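Local coordinates for probable transcriptional regulator, TetR family protein (Rhodococcus sp., PDB 3BJB) that probably binds regulatory DNA as a transcription factor of the TetR family, through a predicted helix-turn-helix near its N-terminus, at residues A22-M27 against R61-K66; L28-E33 against H46-R51; L34-E39 against P114-A119; L69-M74 against A130-A135. All coordinates share one frame; numbering follows the deposited sequence.

Interaction 1 (A22-M27 against R61-K66); sequences ARHVRM and RYFPSK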
loop_
_atom_site.group_PDB
_atom_site.type_symbol
_atom_site.label_atom_id
_atom_site.label_comp_id
_atom_site.label_asym_id
_atom_site.label_seq_id
_atom_site.Cartn_x
_atom_site.Cartn_y
_atom_site.Cartn_z
ATOM N N ALA B 22 14.612 7.912 27.250
ATOM C CA ALA B 22 14.416 9.351 27.023
ATOM C C ALA B 22 15.202 9.780 25.794
ATOM O O ALA B 22 14.754 10.639 25.027
ATOM C CB ALA B 22 14.858 10.166 28.245
ATOM N N ARG B 23 16.387 9.187 25.633
ATOM C CA ARG B 23 17.158 9.292 24.406
ATOM C C ARG B 23 16.314 8.757 23.246
ATOM O O ARG B 23 16.146 9.429 22.224
ATOM C CB ARG B 23 18.448 8.487 24.529
ATOM C CG ARG B 23 19.492 8.858 23.510
ATOM C CD ARG B 23 20.560 7.783 23.359
ATOM N NE ARG B 23 21.529 7.802 24.449
ATOM C CZ ARG B 23 22.608 8.579 24.497
ATOM N NH1 ARG B 23 22.882 9.422 23.506
ATOM N NH2 ARG B 23 23.424 8.500 25.548
ATOM N N HIS B 24 15.767 7.555 23.425
ATOM C CA HIS B 24 14.922 6.940 22.422
ATOM C C HIS B 24 13.718 7.810 22.079
ATOM O O HIS B 24 13.385 7.976 20.890
ATOM C CB HIS B 24 14.470 5.551 22.854
ATOM C CG HIS B 24 14.127 4.653 21.709
ATOM N ND1 HIS B 24 14.988 3.680 21.242
ATOM C CD2 HIS B 24 13.027 4.595 20.918
ATOM C CE1 HIS B 24 14.426 3.055 20.219
ATOM N NE2 HIS B 24 13.238 3.593 20.001
ATOM N N VAL B 25 13.084 8.379 23.103
ATOM C CA VAL B 25 11.897 9.220 22.898
ATOM C C VAL B 25 12.147 10.457 22.017
ATOM O O VAL B 25 11.389 10.680 21.069
ATOM C CB VAL B 25 11.204 9.623 24.234
ATOM C CG1 VAL B 25 10.440 10.956 24.105
ATOM C CG2 VAL B 25 10.276 8.508 24.711
ATOM N N ARG B 26 13.189 11.243 22.327
ATOM C CA ARG B 26 13.506 12.474 21.567
ATOM C C ARG B 26 13.814 12.222 20.085
ATOM O O ARG B 26 13.570 13.082 19.222
ATOM C CB ARG B 26 14.683 13.226 22.197
ATOM C CG ARG B 26 14.365 13.788 23.546
ATOM C CD ARG B 26 15.263 14.947 23.924
ATOM N NE ARG B 26 15.008 15.320 25.323
ATOM C CZ ARG B 26 15.855 15.108 26.331
ATOM N NH1 ARG B 26 17.042 14.551 26.090
ATOM N NH2 ARG B 26 15.519 15.465 27.572
HETATM N N MSE B 27 14.380 11.047 19.816
HETATM C CA MSE B 27 14.693 10.609 18.467
HETATM C C MSE B 27 13.411 10.485 17.686
HETATM O O MSE B 27 13.273 11.142 16.663
HETATM C CB MSE B 27 15.502 9.308 18.484
HETATM C CG MSE B 27 16.896 9.518 19.085
HETATM SE SE MSE B 27 18.227 8.125 18.737
HETATM C CE MSE B 27 18.176 7.214 20.494
ATOM N N ARG B 61 23.146 3.973 14.976
ATOM C CA ARG B 61 23.155 2.858 15.905
ATOM C C ARG B 61 21.727 2.402 16.251
ATOM O O ARG B 61 21.404 1.212 16.221
ATOM C CB ARG B 61 23.872 3.288 17.175
ATOM C CG ARG B 61 24.575 2.189 17.886
ATOM C CD ARG B 61 25.056 2.673 19.232
ATOM N NE ARG B 61 25.791 1.626 19.927
ATOM C CZ ARG B 61 25.247 0.518 20.432
ATOM N NH1 ARG B 61 26.025 -0.369 21.049
ATOM N NH2 ARG B 61 23.939 0.294 20.321
ATOM N N TYR B 62 20.866 3.349 16.577
ATOM C CA TYR B 62 19.532 2.965 16.973
ATOM C C TYR B 62 18.548 2.790 15.820
ATOM O O TYR B 62 17.556 2.083 15.964
ATOM C CB TYR B 62 19.003 3.857 18.099
ATOM C CG TYR B 62 19.368 3.281 19.431
ATOM C CD1 TYR B 62 20.466 3.759 20.152
ATOM C CD2 TYR B 62 18.650 2.205 19.951
ATOM C CE1 TYR B 62 20.824 3.183 21.402
ATOM C CE2 TYR B 62 18.981 1.637 21.176
ATOM C CZ TYR B 62 20.069 2.122 21.893
ATOM O OH TYR B 62 20.374 1.535 23.092
ATOM N N PHE B 63 18.824 3.420 14.677
ATOM C CA PHE B 63 17.998 3.210 13.475
ATOM C C PHE B 63 18.877 3.232 12.222
ATOM O O PHE B 63 19.160 4.297 11.682
ATOM C CB PHE B 63 16.828 4.216 13.383
ATOM C CG PHE B 63 16.121 4.465 14.690
ATOM C CD1 PHE B 63 15.051 3.674 15.083
ATOM C CD2 PHE B 63 16.544 5.479 15.547
ATOM C CE1 PHE B 63 14.416 3.893 16.301
ATOM C CE2 PHE B 63 15.903 5.702 16.762
ATOM C CZ PHE B 63 14.834 4.916 17.123
ATOM N N PRO B 64 19.340 2.046 11.779
ATOM C CA PRO B 64 20.329 1.950 10.703
ATOM C C PRO B 64 19.989 2.718 9.427
ATOM O O PRO B 64 20.906 3.219 8.773
ATOM C CB PRO B 64 20.428 0.439 10.456
ATOM C CG PRO B 64 20.146 -0.158 11.808
ATOM C CD PRO B 64 18.999 0.712 12.309
ATOM N N SER B 65 18.715 2.816 9.055
ATOM C CA SER B 65 18.357 3.777 8.029
ATOM C C SER B 65 17.072 4.494 8.357
ATOM O O SER B 65 16.405 4.209 9.357
ATOM C CB SER B 65 18.302 3.159 6.618
ATOM O OG SER B 65 17.282 2.193 6.496
ATOM N N LYS B 66 16.711 5.415 7.473
ATOM C CA LYS B 66 15.512 6.187 7.639
ATOM C C LYS B 66 14.263 5.319 7.699
ATOM O O LYS B 66 13.393 5.581 8.525
ATOM C CB LYS B 66 15.411 7.208 6.523
ATOM C CG LYS B 66 14.448 8.278 6.849
ATOM C CD LYS B 66 14.723 9.484 6.033
ATOM C CE LYS B 66 14.204 9.340 4.611
ATOM N NZ LYS B 66 14.913 10.330 3.773
#

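Interaction 2 (L28-E33 against H46-R51); sequences LEAAIE and HEVAKR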
loop_
_atom_site.group_PDB
_atom_site.type_symbol
_atom_site.label_atom_id
_atom_site.label_comp_id
_atom_site.label_asym_id
_atom_site.label_seq_id
_atom_site.Cartn_x
_atom_site.Cartn_y
_atom_site.Cartn_z
ATOM N N LEU B 28 12.476 9.680 18.208
ATOM C CA LEU B 28 11.101 9.534 17.684
ATOM C C LEU B 28 10.345 10.863 17.568
ATOM O O LEU B 28 9.699 11.151 16.532
ATOM C CB LEU B 28 10.306 8.570 18.560
ATOM C CG LEU B 28 10.398 7.050 18.338
ATOM C CD1 LEU B 28 11.704 6.593 17.724
ATOM C CD2 LEU B 28 10.127 6.270 19.627
ATOM N N GLU B 29 10.448 11.665 18.630
ATOM C CA GLU B 29 9.850 12.990 18.698
ATOM C C GLU B 29 10.222 13.781 17.459
ATOM O O GLU B 29 9.345 14.156 16.650
ATOM C CB GLU B 29 10.370 13.728 19.927
ATOM C CG GLU B 29 9.324 14.513 20.711
ATOM C CD GLU B 29 8.359 13.602 21.443
ATOM O OE1 GLU B 29 8.248 13.735 22.679
ATOM O OE2 GLU B 29 7.725 12.744 20.781
ATOM N N ALA B 30 11.530 13.981 17.305
ATOM C CA ALA B 30 12.104 14.803 16.249
ATOM C C ALA B 30 11.773 14.283 14.867
ATOM O O ALA B 30 11.539 15.070 13.945
ATOM C CB ALA B 30 13.594 14.887 16.413
ATOM N N ALA B 31 11.762 12.958 14.725
ATOM C CA ALA B 31 11.442 12.321 13.472
ATOM C C ALA B 31 10.035 12.764 13.086
ATOM O O ALA B 31 9.829 13.271 11.950
ATOM C CB ALA B 31 11.567 10.838 13.585
ATOM N N ILE B 32 9.111 12.668 14.057
ATOM C CA ILE B 32 7.709 13.083 13.887
ATOM C C ILE B 32 7.523 14.540 13.398
ATOM O O ILE B 32 6.780 14.767 12.427
ATOM C CB ILE B 32 6.855 12.790 15.154
ATOM C CG1 ILE B 32 6.665 11.284 15.325
ATOM C CG2 ILE B 32 5.479 13.496 15.089
ATOM C CD1 ILE B 32 6.443 10.874 16.753
ATOM N N GLU B 33 8.196 15.498 14.036
ATOM C CA GLU B 33 8.190 16.906 13.599
ATOM C C GLU B 33 8.730 17.124 12.193
ATOM O O GLU B 33 8.211 17.952 11.437
ATOM C CB GLU B 33 9.056 17.794 14.495
ATOM C CG GLU B 33 9.272 17.325 15.900
ATOM C CD GLU B 33 9.562 18.489 16.808
ATOM O OE1 GLU B 33 10.757 18.870 16.936
ATOM O OE2 GLU B 33 8.590 19.049 17.360
ATOM N N HIS B 46 20.594 13.506 9.438
ATOM C CA HIS B 46 21.428 14.483 10.152
ATOM C C HIS B 46 20.602 15.600 10.843
ATOM O O HIS B 46 21.017 16.128 11.880
ATOM C CB HIS B 46 22.565 15.034 9.255
ATOM C CG HIS B 46 22.117 16.063 8.269
ATOM N ND1 HIS B 46 22.241 17.419 8.500
ATOM C CD2 HIS B 46 21.541 15.940 7.046
ATOM C CE1 HIS B 46 21.754 18.087 7.467
ATOM N NE2 HIS B 46 21.326 17.214 6.570
ATOM N N GLU B 47 19.434 15.931 10.277
ATOM C CA GLU B 47 18.501 16.853 10.937
ATOM C C GLU B 47 17.765 16.205 12.147
ATOM O O GLU B 47 17.694 16.810 13.224
ATOM C CB GLU B 47 17.568 17.530 9.915
ATOM C CG GLU B 47 16.475 18.468 10.512
ATOM C CD GLU B 47 17.001 19.716 11.287
ATOM O OE1 GLU B 47 18.225 19.798 11.596
ATOM O OE2 GLU B 47 16.176 20.622 11.593
ATOM N N VAL B 48 17.259 14.974 11.984
ATOM C CA VAL B 48 16.766 14.178 13.138
ATOM C C VAL B 48 17.837 14.118 14.258
ATOM O O VAL B 48 17.522 14.280 15.443
ATOM C CB VAL B 48 16.283 12.710 12.749
ATOM C CG1 VAL B 48 15.726 11.952 13.961
ATOM C CG2 VAL B 48 15.234 12.708 11.619
ATOM N N ALA B 49 19.099 13.909 13.886
ATOM C CA ALA B 49 20.159 13.860 14.884
ATOM C C ALA B 49 20.293 15.206 15.597
ATOM O O ALA B 49 20.366 15.259 16.834
ATOM C CB ALA B 49 21.470 13.440 14.258
ATOM N N LYS B 50 20.309 16.281 14.805
ATOM C CA LYS B 50 20.319 17.653 15.321
ATOM C C LYS B 50 19.068 18.021 16.169
ATOM O O LYS B 50 19.166 18.820 17.088
ATOM C CB LYS B 50 20.540 18.672 14.180
ATOM C CG LYS B 50 20.414 20.110 14.664
ATOM C CD LYS B 50 20.694 21.199 13.638
ATOM C CE LYS B 50 20.723 22.554 14.402
ATOM N NZ LYS B 50 21.163 23.774 13.658
ATOM N N ARG B 51 17.896 17.465 15.857
ATOM C CA ARG B 51 16.711 17.749 16.672
ATOM C C ARG B 51 16.736 16.965 17.965
ATOM O O ARG B 51 16.686 17.548 19.041
ATOM C CB ARG B 51 15.433 17.453 15.918
ATOM C CG ARG B 51 15.135 18.430 14.853
ATOM C CD ARG B 51 14.115 19.449 15.302
ATOM N NE ARG B 51 13.917 20.385 14.197
ATOM C CZ ARG B 51 12.793 20.520 13.501
ATOM N NH1 ARG B 51 11.710 19.804 13.802
ATOM N NH2 ARG B 51 12.754 21.395 12.506
#

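Interaction 3 (L34-E39 against P114-A119); sequences LATEKE and PALSTA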
loop_
_atom_site.group_PDB
_atom_site.type_symbol
_atom_site.label_atom_id
_atom_site.label_comp_id
_atom_site.label_asym_id
_atom_site.label_seq_id
_atom_site.Cartn_x
_atom_site.Cartn_y
_atom_site.Cartn_z
ATOM N N LEU B 34 9.796 16.420 11.840
ATOM C CA LEU B 34 10.340 16.619 10.503
ATOM C C LEU B 34 9.436 16.045 9.425
ATOM O O LEU B 34 9.203 16.683 8.397
ATOM C CB LEU B 34 11.782 16.144 10.408
ATOM C CG LEU B 34 12.636 17.278 10.994
ATOM C CD1 LEU B 34 13.556 16.860 12.181
ATOM C CD2 LEU B 34 13.388 17.974 9.874
ATOM N N ALA B 35 8.882 14.868 9.682
ATOM C CA ALA B 35 7.965 14.270 8.739
ATOM C C ALA B 35 6.688 15.073 8.735
ATOM O O ALA B 35 5.958 15.023 7.756
ATOM C CB ALA B 35 7.692 12.834 9.090
ATOM N N THR B 36 6.421 15.818 9.820
ATOM C CA THR B 36 5.250 16.703 9.864
ATOM C C THR B 36 5.475 17.960 9.021
ATOM O O THR B 36 4.524 18.504 8.448
ATOM C CB THR B 36 4.765 17.044 11.306
ATOM O OG1 THR B 36 4.104 15.903 11.864
ATOM C CG2 THR B 36 3.775 18.212 11.317
ATOM N N GLU B 37 6.720 18.389 8.891
ATOM C CA GLU B 37 7.012 19.626 8.178
ATOM C C GLU B 37 7.411 19.435 6.705
ATOM O O GLU B 37 7.364 20.373 5.922
ATOM C CB GLU B 37 8.075 20.431 8.933
ATOM C CG GLU B 37 7.734 20.629 10.407
ATOM C CD GLU B 37 8.947 20.953 11.312
ATOM O OE1 GLU B 37 8.719 21.372 12.474
ATOM O OE2 GLU B 37 10.118 20.794 10.883
ATOM N N LYS B 38 7.853 18.248 6.321
ATOM C CA LYS B 38 8.309 18.065 4.943
ATOM C C LYS B 38 8.000 16.642 4.651
ATOM O O LYS B 38 8.028 15.822 5.562
ATOM C CB LYS B 38 9.818 18.261 4.795
ATOM C CG LYS B 38 10.520 18.876 5.997
ATOM C CD LYS B 38 11.995 19.265 5.766
ATOM C CE LYS B 38 12.454 20.235 6.913
ATOM N NZ LYS B 38 13.801 20.913 6.819
ATOM N N GLU B 39 7.698 16.359 3.390
ATOM C CA GLU B 39 7.697 15.002 2.841
ATOM C C GLU B 39 8.953 14.149 3.229
ATOM O O GLU B 39 9.995 14.690 3.686
ATOM C CB GLU B 39 7.587 15.116 1.330
ATOM C CG GLU B 39 8.730 15.962 0.802
ATOM C CD GLU B 39 8.662 16.202 -0.684
ATOM O OE1 GLU B 39 8.572 15.196 -1.455
ATOM O OE2 GLU B 39 8.716 17.416 -1.062
ATOM N N PRO B 114 -1.325 14.239 7.272
ATOM C CA PRO B 114 -1.151 13.452 6.072
ATOM C C PRO B 114 0.312 13.271 5.858
ATOM O O PRO B 114 0.775 12.155 5.552
ATOM C CB PRO B 114 -1.751 14.340 4.963
ATOM C CG PRO B 114 -2.610 15.349 5.696
ATOM C CD PRO B 114 -1.872 15.577 6.967
ATOM N N ALA B 115 1.061 14.342 6.057
ATOM C CA ALA B 115 2.448 14.324 5.676
ATOM C C ALA B 115 3.198 13.248 6.490
ATOM O O ALA B 115 3.817 12.355 5.910
ATOM C CB ALA B 115 3.064 15.738 5.795
ATOM N N LEU B 116 3.055 13.285 7.815
ATOM C CA LEU B 116 3.582 12.230 8.722
ATOM C C LEU B 116 3.099 10.820 8.422
ATOM O O LEU B 116 3.875 9.885 8.383
ATOM C CB LEU B 116 3.204 12.547 10.163
ATOM C CG LEU B 116 3.569 11.527 11.238
ATOM C CD1 LEU B 116 5.087 11.357 11.337
ATOM C CD2 LEU B 116 2.957 11.988 12.593
ATOM N N SER B 117 1.801 10.672 8.253
ATOM C CA SER B 117 1.213 9.386 7.869
ATOM C C SER B 117 1.755 8.794 6.577
ATOM O O SER B 117 2.098 7.611 6.517
ATOM C CB SER B 117 -0.300 9.541 7.788
ATOM O OG SER B 117 -0.762 9.830 9.109
ATOM N N THR B 118 1.866 9.627 5.553
ATOM C CA THR B 118 2.495 9.232 4.333
ATOM C C THR B 118 3.897 8.708 4.581
ATOM O O THR B 118 4.251 7.631 4.068
ATOM C CB THR B 118 2.538 10.430 3.427
ATOM O OG1 THR B 118 1.202 10.927 3.272
ATOM C CG2 THR B 118 3.136 10.106 2.115
ATOM N N ALA B 119 4.719 9.393 5.367
ATOM C CA ALA B 119 6.040 8.828 5.637
ATOM C C ALA B 119 6.010 7.478 6.378
ATOM O O ALA B 119 6.916 6.655 6.193
ATOM C CB ALA B 119 6.898 9.813 6.385
HETATM O O HOH W 1 6.110 13.010 4.751
#

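Interaction 4 (L69-M74 against A130-A135); sequences LFVAVM and ASVPDA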
loop_
_atom_site.group_PDB
_atom_site.type_symbol
_atom_site.label_atom_id
_atom_site.label_comp_id
_atom_site.label_asym_id
_atom_site.label_seq_id
_atom_site.Cartn_x
_atom_site.Cartn_y
_atom_site.Cartn_z
ATOM N N LEU B 69 13.788 4.022 11.062
ATOM C CA LEU B 69 13.309 5.016 11.995
ATOM C C LEU B 69 11.802 5.190 11.868
ATOM O O LEU B 69 11.082 5.072 12.866
ATOM C CB LEU B 69 14.051 6.325 11.809
ATOM C CG LEU B 69 13.503 7.557 12.491
ATOM C CD1 LEU B 69 13.736 7.485 14.015
ATOM C CD2 LEU B 69 14.207 8.763 11.864
ATOM N N PHE B 70 11.308 5.412 10.646
ATOM C CA PHE B 70 9.864 5.584 10.472
ATOM C C PHE B 70 8.974 4.354 10.703
ATOM O O PHE B 70 7.785 4.481 10.971
ATOM C CB PHE B 70 9.572 6.290 9.173
ATOM C CG PHE B 70 9.962 7.688 9.212
ATOM C CD1 PHE B 70 9.219 8.594 9.940
ATOM C CD2 PHE B 70 11.115 8.117 8.553
ATOM C CE1 PHE B 70 9.607 9.941 10.003
ATOM C CE2 PHE B 70 11.502 9.458 8.605
ATOM C CZ PHE B 70 10.751 10.360 9.340
ATOM N N VAL B 71 9.565 3.175 10.652
ATOM C CA VAL B 71 8.885 1.967 11.074
ATOM C C VAL B 71 8.740 1.972 12.588
ATOM O O VAL B 71 7.670 1.683 13.111
ATOM C CB VAL B 71 9.637 0.723 10.604
ATOM C CG1 VAL B 71 9.191 -0.512 11.406
ATOM C CG2 VAL B 71 9.417 0.521 9.107
ATOM N N ALA B 72 9.809 2.330 13.292
ATOM C CA ALA B 72 9.751 2.506 14.743
ATOM C C ALA B 72 8.794 3.638 15.128
ATOM O O ALA B 72 8.167 3.562 16.176
ATOM C CB ALA B 72 11.144 2.769 15.320
ATOM N N VAL B 73 8.696 4.695 14.309
ATOM C CA VAL B 73 7.752 5.790 14.601
ATOM C C VAL B 73 6.340 5.245 14.510
ATOM O O VAL B 73 5.551 5.465 15.409
ATOM C CB VAL B 73 7.920 7.044 13.691
ATOM C CG1 VAL B 73 6.664 7.887 13.689
ATOM C CG2 VAL B 73 9.086 7.900 14.141
HETATM N N MSE B 74 6.039 4.522 13.432
HETATM C CA MSE B 74 4.767 3.825 13.250
HETATM C C MSE B 74 4.370 2.898 14.441
HETATM O O MSE B 74 3.254 2.961 14.942
HETATM C CB MSE B 74 4.833 3.043 11.949
HETATM C CG MSE B 74 3.676 2.109 11.719
HETATM SE SE MSE B 74 2.253 2.895 10.647
HETATM C CE MSE B 74 1.544 4.186 11.932
ATOM N N ALA B 130 12.802 -9.104 6.668
ATOM C CA ALA B 130 14.071 -9.723 7.006
ATOM C C ALA B 130 15.136 -8.675 7.336
ATOM O O ALA B 130 15.992 -8.914 8.196
ATOM C CB ALA B 130 14.538 -10.643 5.879
ATOM N N SER B 131 15.070 -7.523 6.663
ATOM C CA SER B 131 16.079 -6.460 6.824
ATOM C C SER B 131 15.804 -5.486 7.973
ATOM O O SER B 131 16.739 -5.046 8.657
ATOM C CB SER B 131 16.300 -5.691 5.511
ATOM O OG SER B 131 15.252 -5.918 4.593
ATOM N N VAL B 132 14.532 -5.135 8.163
ATOM C CA VAL B 132 14.133 -4.278 9.268
ATOM C C VAL B 132 13.104 -5.025 10.096
ATOM O O VAL B 132 11.942 -5.136 9.700
ATOM C CB VAL B 132 13.702 -2.840 8.817
ATOM C CG1 VAL B 132 13.535 -2.737 7.304
ATOM C CG2 VAL B 132 12.465 -2.340 9.585
ATOM N N PRO B 133 13.559 -5.582 11.237
ATOM C CA PRO B 133 12.829 -6.526 12.080
ATOM C C PRO B 133 11.741 -5.888 12.936
ATOM O O PRO B 133 11.074 -6.593 13.689
ATOM C CB PRO B 133 13.926 -7.106 12.990
ATOM C CG PRO B 133 15.230 -6.594 12.450
ATOM C CD PRO B 133 14.892 -5.302 11.795
ATOM N N ASP B 134 11.585 -4.571 12.844
ATOM C CA ASP B 134 10.475 -3.882 13.478
ATOM C C ASP B 134 9.278 -3.908 12.525
ATOM O O ASP B 134 8.159 -3.547 12.909
ATOM C CB ASP B 134 10.833 -2.409 13.753
ATOM C CG ASP B 134 11.314 -2.145 15.180
ATOM O OD1 ASP B 134 11.188 -3.040 16.050
ATOM O OD2 ASP B 134 11.807 -1.014 15.432
ATOM N N ALA B 135 9.514 -4.306 11.274
ATOM C CA ALA B 135 8.469 -4.246 10.253
ATOM C C ALA B 135 7.346 -5.196 10.623
ATOM O O ALA B 135 6.183 -4.828 10.524
ATOM C CB ALA B 135 9.031 -4.573 8.868
#

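Interaction 1 (A22-M27 against R61-K66)
F63 turns the edge of its ring to H24 and M27 on helix 22-37. Its tip atom CZ lies 3.5 Å from H24 NE2. This edge is directed at the face of the imidazole, an offset edge-to-face pair. The centroids are 5.2 Å apart and the planes are inclined at 64°. H24 has CG anti to the backbone N (chi1 -155°), which carries the imidazole across to F63. The next edge atom, F63 CE2, meets M27, a selenomethionine in this crystal. M27 SE stands 3.9 Å from F63 CE2 and 81° off the ring normal, a Met-aromatic contact made at the edge. The M27 chain bends at its last torsion, and its terminal CE comes 4.2 Å from Y62 CD1. Y62 CD2 lies close to the imidazole plane, 4.2 Å from H24 ND1, and the two rings stand almost perpendicular. H24, Y62 and F63 thus form an aromatic cluster. F63 also packs on L69 and A72 of helix 66-86. With an alanine at F63, H24 would probably lose its edge-to-face partner and M27 SE its aromatic contact, leaving them Y62 across this contact, and a gap would open towards helix 66-86. Y62 ends helix 56-62 and F63 follows it, at the close of the predicted helix-turn-helix. Helix 22-37 packed on the end of its second helix is characteristic of the three-helix DNA-binding domain of TetR regulators.

Interaction 2 (L28-E33 against H46-R51)
A30 directs its methyl group at helix 45-51. A30 CB lies 4.1 Å from V48 O and 4.4 Å from V48 CG1. It also faces the start of the R51 side chain, where the modelled distance is doubtfully short. The small residue lets the backbones come close, with A30 CA 5.5 Å from R51 CA. At A31 the CB bond points away from helix 45-51, yet the residue still takes part. A V48 chi1 of -177° stretches CG1 out from that residue's own backbone N, and this methyl lies 4.3 Å from A31 CB. A31 also touches L69 and V73 of helix 66-86. Helix 45-51 is the first helix of the predicted helix-turn-helix. The segments 28-33 and 46-51 cross at 125°, with their axes 8.5 Å apart, as expected of the compact three-helix DNA-binding domain of TetR proteins. E33, on the solvent side, completes the contact. R51 NH1 gives a weak hydrogen bond to E33 OE1 at 3.4 Å, part of a salt bridge. The carboxylate and guanidinium planes are nearly perpendicular, and E33 CB sits at the guanidinium edge, in its plane. R51 NE pairs with E47 OE2 at 3.5 Å, and R51 NH2 with E37. A leucine in place of R51 would probably leave E33, E37 and E47 without their shared positive partner. R51 also touches L34 of helix 22-37.

Interaction 3 (L34-E39 against P114-A119)
A35 presses its methyl group into helix 114-126, where L116 and A119 receive it. A35 CB lies 3.7 Å from L116 CD1 and 4.1 Å from A119 CB. Small residues on both sides let the backbones come close, and A35 CA is 4.8 Å from L116 CA. With chi1 at 176°, L116 extends away from its own backbone N, and the leucine fork then opens over helix 22-37. One branch, CD1, meets A35. The other, CD2, lies beside the T36 hydroxyl, and T36 OG1 is 3.9 Å from L116 CB. That hydroxyl has its polar partner one turn back in its own helix, at I32 O, and shows L116 mainly a packing surface. A35 and L116 belong to different parts of the protein. Helix 22-37 is the first helix of the DNA-binding domain, and helix 114-126 lies in the region assigned to the TetR C-terminal domain. The contact is therefore part of the seam between the two domains. In TetR relatives, this seam is where ligand binding can be relayed to the DNA-binding heads. A115 packs against the backbone of helix 22-37 rather than its side chains. Its methyl CB is 3.6 Å from A35 O and also lies near T36 O. The L116 backbone N is close to A35 O as well, but the angle is too poor for a hydrogen bond. A water bridges the two segments just past the helix end. It donates to A115 O at 2.7 Å and, weakly, to K38 O. P114 and T118 also pack on L178 of helix 157-179.

Interaction 4 (L69-M74 against A130-A135)
V71 and A135 mark the closest backbone approach, with their CA atoms 6.3 Å apart, where helix 66-86 passes the turn leading into helix 134-150. V71 fills the angle of that turn with a single methyl. A chi1 of 162° swings CG1 away from the V71 backbone N, and it points into the bend of segment 130-135. V71 CG1 lies 3.4 Å from D134 CB, a tight fit, and 3.5 Å from D134 O. The same methyl is 3.8 Å from A135 N and 4.2 Å from V132 CG2. V71 thus touches three residues of the turn: V132 by its side chain, D134 by CB and its carbonyl O, and A135 by its backbone N. A hydrogen bond from A135 N to V132 O, 3.0 Å long, closes the turn, and V132 and D134 both face V71. A72 makes the second, smaller contact. A72 CB meets the carboxylate oxygen D134 OD2 at 3.8 Å. This is a van der Waals touch only, a methyl beside a charged group. The rest of segment 69-74 faces other elements. L69 packs on V48 of helix 45-51. F70 reaches A35 and S123. V73 and M74 lean on M120 of helix 114-126. The segment is therefore enclosed by the DNA-binding helices, by helix 114-126 and by the turn before helix 134-150.

In the fold
Interactions 1, 2 and 3 follow one another along helix 22-37. The centres of interactions 1 and 3 are about 17 Å apart, and their nearest atoms about 7 Å, so the two do not touch. Interaction 2 joins them: L28 CD1 packs on F63 CZ at 3.6 Å, and I32 CG2 packs on L116 CD2 at 3.9 Å. Helix 66-86 ties in interaction 4. A72 CB lies 3.6 Å from F63 CE1 of interaction 1, and F70 CE1 lies 3.6 Å from A35 CB of interaction 3. Interactions 1 and 2 hold the predicted helix-turn-helix against helix 22-37. Interactions 3 and 4 connect the DNA-binding region to the C-terminal one.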